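Local coordinates for protein thermophilic dibenzothiophene desulfurization enzyme C (Paenibacillus sp. A11-2, PDB 5XDC) that probably catalyses the FMNH2- and oxygen-dependent oxidation of dibenzothiophene to its sulfoxide and sulfone, as a tetrameric flavin monooxygenase of the DszC family, at residues L57-E62 with Q116-R121; F98-L103 with I184-I189. All coordinates share one frame; numbering follows the deposited sequence. Where two conformers were deposited one is given.

Contact 1 of 2, residues L57-E62 with Q116-R121; sequences LLISKE and QAVRER
In the helical N-terminal domain of an acyl-CoA dehydrogenase fold, I59, from the loop between helix 43-52 and helix 70-83, reaches across to A117 and V118 in the last turn of helix 107-119. The bridge is slender and wholly apolar. I59 is buried and its CB points at the helix; CG1 stands beside its own backbone N (chi1 -67°) and the chain then runs on extended (chi2 169°), which carries CD1 out as the leading atom. That one methyl does all the touching: it lies 4.0 Å from CG2 of V118 and 4.2 Å from CB of A117, so it rests against two consecutive residues of the turn. V118 offers only the branch that sits beside its own backbone N, and its side chain meets that of I59 at a slant. The nearest CA atoms, those of I59 and V118, are still 8.4 Å apart, so the side chains alone span the gap.

Behind this surface the helix closes in a Schellman motif. R121 takes a positive phi of 57°, and its N makes a weak bond to V118 O at 3.4 Å; just before it, E120 N still makes the ordinary helical bond to Q116 O at 2.8 Å. On the same turn the amide of Q116 reaches E120: NE2 donates to OE2 at 3.2 Å, with the carboxylate oxygen lying in the amide plane but itself met from above the carboxylate plane. OE1 of E120 is bonded to W122 NE1, which gives this carboxylate a second partner, and W122 also packs on A117 and Q116. The isoleucine of this loop, I59, thus packs against a helix end closed by a Schellman motif, within the N-terminal helical domain of the acyl-CoA dehydrogenase fold.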
loop_
_atom_site.group_PDB
_atom_site.type_symbol
_atom_site.label_atom_id
_atom_site.label_comp_id
_atom_site.label_asym_id
_atom_site.label_seq_id
_atom_site.Cartn_x
_atom_site.Cartn_y
_atom_site.Cartn_z
ATOM N N LEU B 57 6.671 38.991 5.759
ATOM C CA LEU B 57 7.905 38.214 5.607
ATOM C C LEU B 57 8.611 38.473 4.285
ATOM O O LEU B 57 9.845 38.540 4.244
ATOM C CB LEU B 57 7.618 36.710 5.753
ATOM C CG LEU B 57 7.694 36.181 7.187
ATOM C CD1 LEU B 57 7.027 34.807 7.325
ATOM C CD2 LEU B 57 9.159 36.085 7.635
ATOM N N LEU B 58 7.869 38.574 3.186
ATOM C CA LEU B 58 8.474 38.649 1.862
ATOM C C LEU B 58 8.592 40.075 1.332
ATOM O O LEU B 58 9.153 40.267 0.247
ATOM C CB LEU B 58 7.688 37.800 0.853
ATOM C CG LEU B 58 7.734 36.285 1.071
ATOM C CD1 LEU B 58 6.768 35.592 0.119
ATOM C CD2 LEU B 58 9.141 35.738 0.891
ATOM N N ILE B 59 8.066 41.065 2.044
ATOM C CA ILE B 59 8.249 42.457 1.641
ATOM C C ILE B 59 9.679 42.851 1.996
ATOM O O ILE B 59 10.159 42.539 3.086
ATOM C CB ILE B 59 7.220 43.364 2.334
ATOM C CG1 ILE B 59 5.803 43.052 1.832
ATOM C CG2 ILE B 59 7.525 44.859 2.099
ATOM C CD1 ILE B 59 4.714 43.720 2.659
ATOM N N SER B 60 10.364 43.516 1.071
ATOM C CA SER B 60 11.749 43.912 1.306
ATOM C C SER B 60 11.868 44.824 2.521
ATOM O O SER B 60 10.939 45.545 2.887
ATOM C CB SER B 60 12.299 44.637 0.087
ATOM O OG SER B 60 11.659 45.898 -0.035
ATOM N N LYS B 61 13.048 44.811 3.137
ATOM C CA LYS B 61 13.295 45.728 4.243
ATOM C C LYS B 61 13.176 47.180 3.792
ATOM O O LYS B 61 12.701 48.026 4.560
ATOM C CB LYS B 61 14.672 45.459 4.854
ATOM C CG LYS B 61 14.746 44.132 5.597
ATOM C CD LYS B 61 16.103 43.924 6.255
ATOM C CE LYS B 61 16.126 42.620 7.033
ATOM N NZ LYS B 61 17.402 42.453 7.772
ATOM N N GLU B 62 13.583 47.477 2.557
ATOM C CA GLU B 62 13.470 48.835 2.021
ATOM C C GLU B 62 12.039 49.339 2.083
ATOM O O GLU B 62 11.809 50.534 2.294
ATOM C CB GLU B 62 13.986 48.861 0.585
ATOM C CG GLU B 62 13.767 50.164 -0.190
ATOM C CD GLU B 62 14.532 51.346 0.386
ATOM O OE1 GLU B 62 15.632 51.125 0.928
ATOM O OE2 GLU B 62 14.023 52.490 0.301
ATOM N N GLN B 116 2.031 50.332 2.724
ATOM C CA GLN B 116 0.686 50.350 3.275
ATOM C C GLN B 116 0.367 49.031 3.963
ATOM O O GLN B 116 -0.173 49.011 5.074
ATOM C CB GLN B 116 -0.308 50.631 2.153
ATOM C CG GLN B 116 -1.656 51.045 2.639
ATOM C CD GLN B 116 -2.600 51.449 1.520
ATOM O OE1 GLN B 116 -2.295 51.301 0.331
ATOM N NE2 GLN B 116 -3.765 51.959 1.905
ATOM N N ALA B 117 0.714 47.918 3.314
ATOM C CA ALA B 117 0.479 46.596 3.889
ATOM C C ALA B 117 1.218 46.418 5.208
ATOM O O ALA B 117 0.718 45.747 6.125
ATOM C CB ALA B 117 0.912 45.522 2.897
ATOM N N VAL B 118 2.424 46.987 5.316
ATOM C CA VAL B 118 3.162 46.941 6.578
ATOM C C VAL B 118 2.470 47.798 7.636
ATOM O O VAL B 118 2.228 47.351 8.765
ATOM C CB VAL B 118 4.619 47.397 6.369
ATOM C CG1 VAL B 118 5.329 47.504 7.712
ATOM C CG2 VAL B 118 5.372 46.445 5.443
ATOM N N ARG B 119 2.163 49.051 7.289
ATOM C CA ARG B 119 1.606 49.999 8.253
ATOM C C ARG B 119 0.237 49.557 8.755
ATOM O O ARG B 119 -0.058 49.658 9.953
ATOM C CB ARG B 119 1.526 51.380 7.595
ATOM C CG ARG B 119 0.741 52.433 8.348
ATOM C CD ARG B 119 0.711 53.766 7.574
ATOM N NE ARG B 119 1.580 53.775 6.385
ATOM C CZ ARG B 119 1.157 53.801 5.117
ATOM N NH1 ARG B 119 2.038 53.807 4.121
ATOM N NH2 ARG B 119 -0.138 53.826 4.829
ATOM N N GLU B 120 -0.605 49.067 7.854
ATOM C CA GLU B 120 -1.971 48.691 8.175
ATOM C C GLU B 120 -2.111 47.213 8.520
ATOM O O GLU B 120 -3.229 46.759 8.776
ATOM C CB GLU B 120 -2.887 49.051 6.999
ATOM C CG GLU B 120 -2.857 50.556 6.640
ATOM C CD GLU B 120 -3.842 50.942 5.550
ATOM O OE1 GLU B 120 -4.647 50.092 5.114
ATOM O OE2 GLU B 120 -3.816 52.118 5.123
ATOM N N ARG B 121 -1.009 46.464 8.525
ATOM C CA ARG B 121 -0.998 45.056 8.928
ATOM C C ARG B 121 -1.981 44.234 8.091
ATOM O O ARG B 121 -2.838 43.518 8.615
ATOM C CB ARG B 121 -1.272 44.927 10.427
ATOM C CG ARG B 121 -0.236 45.696 11.256
ATOM C CD ARG B 121 -0.136 45.230 12.693
ATOM N NE ARG B 121 1.001 45.843 13.379
ATOM C CZ ARG B 121 2.248 45.363 13.385
ATOM N NH1 ARG B 121 2.568 44.236 12.739
ATOM N NH2 ARG B 121 3.191 46.025 14.050
#

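Contact 2 of 2, residues F98-L103 with I184-I189; sequences FAYVDL and IVAALI
Y100 and V101, neighbours on helix 85-104, each meet one residue of strand 184-190. The methyl of A186 comes obliquely to the phenol end of the Y100 ring, with CB 3.7 Å from both CE1 and OH of Y100 and 4.0 Å from its CZ. Two residues further along the strand, L188 receives V101: CG2 of V101 lies 4.1 Å from both CD1 and CD2 of L188, the two side chains crossing at about a right angle. A186 and L188 both point at the helix, as alternate residues of a strand do, while A187 between them and V185 just before them face away from it.

The tyrosine ring reaches the strand because its CG lies opposite the backbone N (chi1 -166°). Beyond A186, other aromatics fix its setting: it stacks with F104 and meets F171 and W247 edge-to-face. F171 belongs to strand 167-174, antiparallel partner of 184-190, and also touches A186. The side chains of S129 and N126, which bind FMN in another structure of this protein, lie about 6 and 7 Å from that of Y100. This is the buried interface of helical N-terminal and beta middle domains in the acyl-CoA dehydrogenase fold.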
loop_
_atom_site.group_PDB
_atom_site.type_symbol
_atom_site.label_atom_id
_atom_site.label_comp_id
_atom_site.label_asym_id
_atom_site.label_seq_id
_atom_site.Cartn_x
_atom_site.Cartn_y
_atom_site.Cartn_z
ATOM N N PHE B 98 -0.073 37.270 -1.991
ATOM C CA PHE B 98 1.046 38.194 -2.092
ATOM C C PHE B 98 1.923 37.870 -3.292
ATOM O O PHE B 98 2.342 38.769 -4.025
ATOM C CB PHE B 98 1.871 38.155 -0.815
ATOM C CG PHE B 98 3.069 39.037 -0.887
ATOM C CD1 PHE B 98 2.961 40.374 -0.566
ATOM C CD2 PHE B 98 4.279 38.553 -1.349
ATOM C CE1 PHE B 98 4.050 41.213 -0.663
ATOM C CE2 PHE B 98 5.382 39.410 -1.451
ATOM C CZ PHE B 98 5.253 40.725 -1.106
ATOM N N ALA B 99 2.219 36.589 -3.507
ATOM C CA ALA B 99 3.037 36.209 -4.650
ATOM C C ALA B 99 2.412 36.664 -5.956
ATOM O O ALA B 99 3.111 37.156 -6.846
ATOM C CB ALA B 99 3.261 34.699 -4.661
ATOM N N TYR B 100 1.094 36.495 -6.106
ATOM C CA TYR B 100 0.441 36.944 -7.326
ATOM C C TYR B 100 0.627 38.445 -7.507
ATOM O O TYR B 100 0.971 38.914 -8.597
ATOM C CB TYR B 100 -1.049 36.582 -7.304
ATOM C CG TYR B 100 -1.674 36.731 -8.658
ATOM C CD1 TYR B 100 -2.086 37.981 -9.135
ATOM C CD2 TYR B 100 -1.807 35.639 -9.505
ATOM C CE1 TYR B 100 -2.626 38.114 -10.395
ATOM C CE2 TYR B 100 -2.350 35.763 -10.759
ATOM C CZ TYR B 100 -2.750 37.010 -11.215
ATOM O OH TYR B 100 -3.281 37.136 -12.468
ATOM N N VAL B 101 0.403 39.207 -6.444
ATOM C CA VAL B 101 0.581 40.654 -6.523
ATOM C C VAL B 101 2.011 40.988 -6.920
ATOM O O VAL B 101 2.251 41.815 -7.809
ATOM C CB VAL B 101 0.203 41.310 -5.187
ATOM C CG1 VAL B 101 0.605 42.799 -5.193
ATOM C CG2 VAL B 101 -1.289 41.164 -4.908
ATOM N N ASP B 102 2.984 40.350 -6.264
ATOM C CA ASP B 102 4.381 40.673 -6.534
ATOM C C ASP B 102 4.769 40.346 -7.969
ATOM O O ASP B 102 5.601 41.047 -8.559
ATOM C CB ASP B 102 5.298 39.934 -5.576
ATOM C CG ASP B 102 6.677 40.557 -5.515
ATOM O OD1 ASP B 102 6.798 41.622 -4.886
ATOM O OD2 ASP B 102 7.615 39.990 -6.102
ATOM N N LEU B 103 4.188 39.291 -8.550
ATOM C CA LEU B 103 4.574 38.847 -9.879
ATOM C C LEU B 103 3.922 39.651 -10.994
ATOM O O LEU B 103 4.416 39.618 -12.124
ATOM C CB LEU B 103 4.218 37.368 -10.064
ATOM C CG LEU B 103 5.055 36.394 -9.244
ATOM C CD1 LEU B 103 4.374 35.016 -9.228
ATOM C CD2 LEU B 103 6.478 36.293 -9.807
ATOM N N ILE B 184 -8.946 37.257 -18.656
ATOM C CA ILE B 184 -8.940 37.286 -17.199
ATOM C C ILE B 184 -8.358 38.604 -16.719
ATOM O O ILE B 184 -7.262 39.001 -17.131
ATOM C CB ILE B 184 -8.153 36.102 -16.622
ATOM C CG1 ILE B 184 -8.856 34.790 -16.955
ATOM C CG2 ILE B 184 -8.057 36.255 -15.104
ATOM C CD1 ILE B 184 -8.020 33.553 -16.644
ATOM N N VAL B 185 -9.075 39.284 -15.842
ATOM C CA VAL B 185 -8.526 40.440 -15.150
ATOM C C VAL B 185 -8.416 40.101 -13.677
ATOM O O VAL B 185 -9.239 39.369 -13.107
ATOM C CB VAL B 185 -9.357 41.725 -15.341
ATOM C CG1 VAL B 185 -9.295 42.182 -16.785
ATOM C CG2 VAL B 185 -10.779 41.512 -14.894
ATOM N N ALA B 186 -7.376 40.649 -13.064
ATOM C CA ALA B 186 -7.091 40.472 -11.657
ATOM C C ALA B 186 -6.902 41.843 -11.037
ATOM O O ALA B 186 -6.429 42.771 -11.696
ATOM C CB ALA B 186 -5.837 39.609 -11.428
ATOM N N ALA B 187 -7.263 41.955 -9.768
ATOM C CA ALA B 187 -7.150 43.226 -9.065
ATOM C C ALA B 187 -7.025 42.961 -7.577
ATOM O O ALA B 187 -7.372 41.884 -7.080
ATOM C CB ALA B 187 -8.352 44.138 -9.344
ATOM N N LEU B 188 -6.531 43.970 -6.861
ATOM C CA LEU B 188 -6.409 43.924 -5.408
ATOM C C LEU B 188 -7.233 45.079 -4.855
ATOM O O LEU B 188 -6.882 46.248 -5.080
ATOM C CB LEU B 188 -4.945 44.033 -4.973
ATOM C CG LEU B 188 -4.691 43.796 -3.491
ATOM C CD1 LEU B 188 -4.840 42.343 -3.136
ATOM C CD2 LEU B 188 -3.310 44.256 -3.087
ATOM N N ILE B 189 -8.327 44.764 -4.159
ATOM C CA ILE B 189 -9.309 45.789 -3.795
ATOM C C ILE B 189 -9.659 45.666 -2.320
ATOM O O ILE B 189 -9.533 44.586 -1.711
ATOM C CB ILE B 189 -10.581 45.703 -4.673
ATOM C CG1 ILE B 189 -11.358 44.402 -4.419
ATOM C CG2 ILE B 189 -10.221 45.848 -6.121
ATOM C CD1 ILE B 189 -12.756 44.407 -5.007
#

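Contacts 1 and 2 lie with their centres 16 Å apart and meet directly: the ring of F98, in contact 2's helical segment, packs on I59 and L58 of contact 1, with CE1 of F98 3.6 Å from CG1 of I59. Along the chain the segments come in the order 57-62, 98-103, 116-121 and 184-189, so those of the two contacts alternate. Helix 85-104 and helix 107-119 are consecutive, and both are touched by the loop carrying I59. Contact 1 thus stays inside the N-terminal helical domain, whereas contact 2 joins that domain to the beta middle domain; F98 makes the packing continuous from the loop to the helix that meets the sheet.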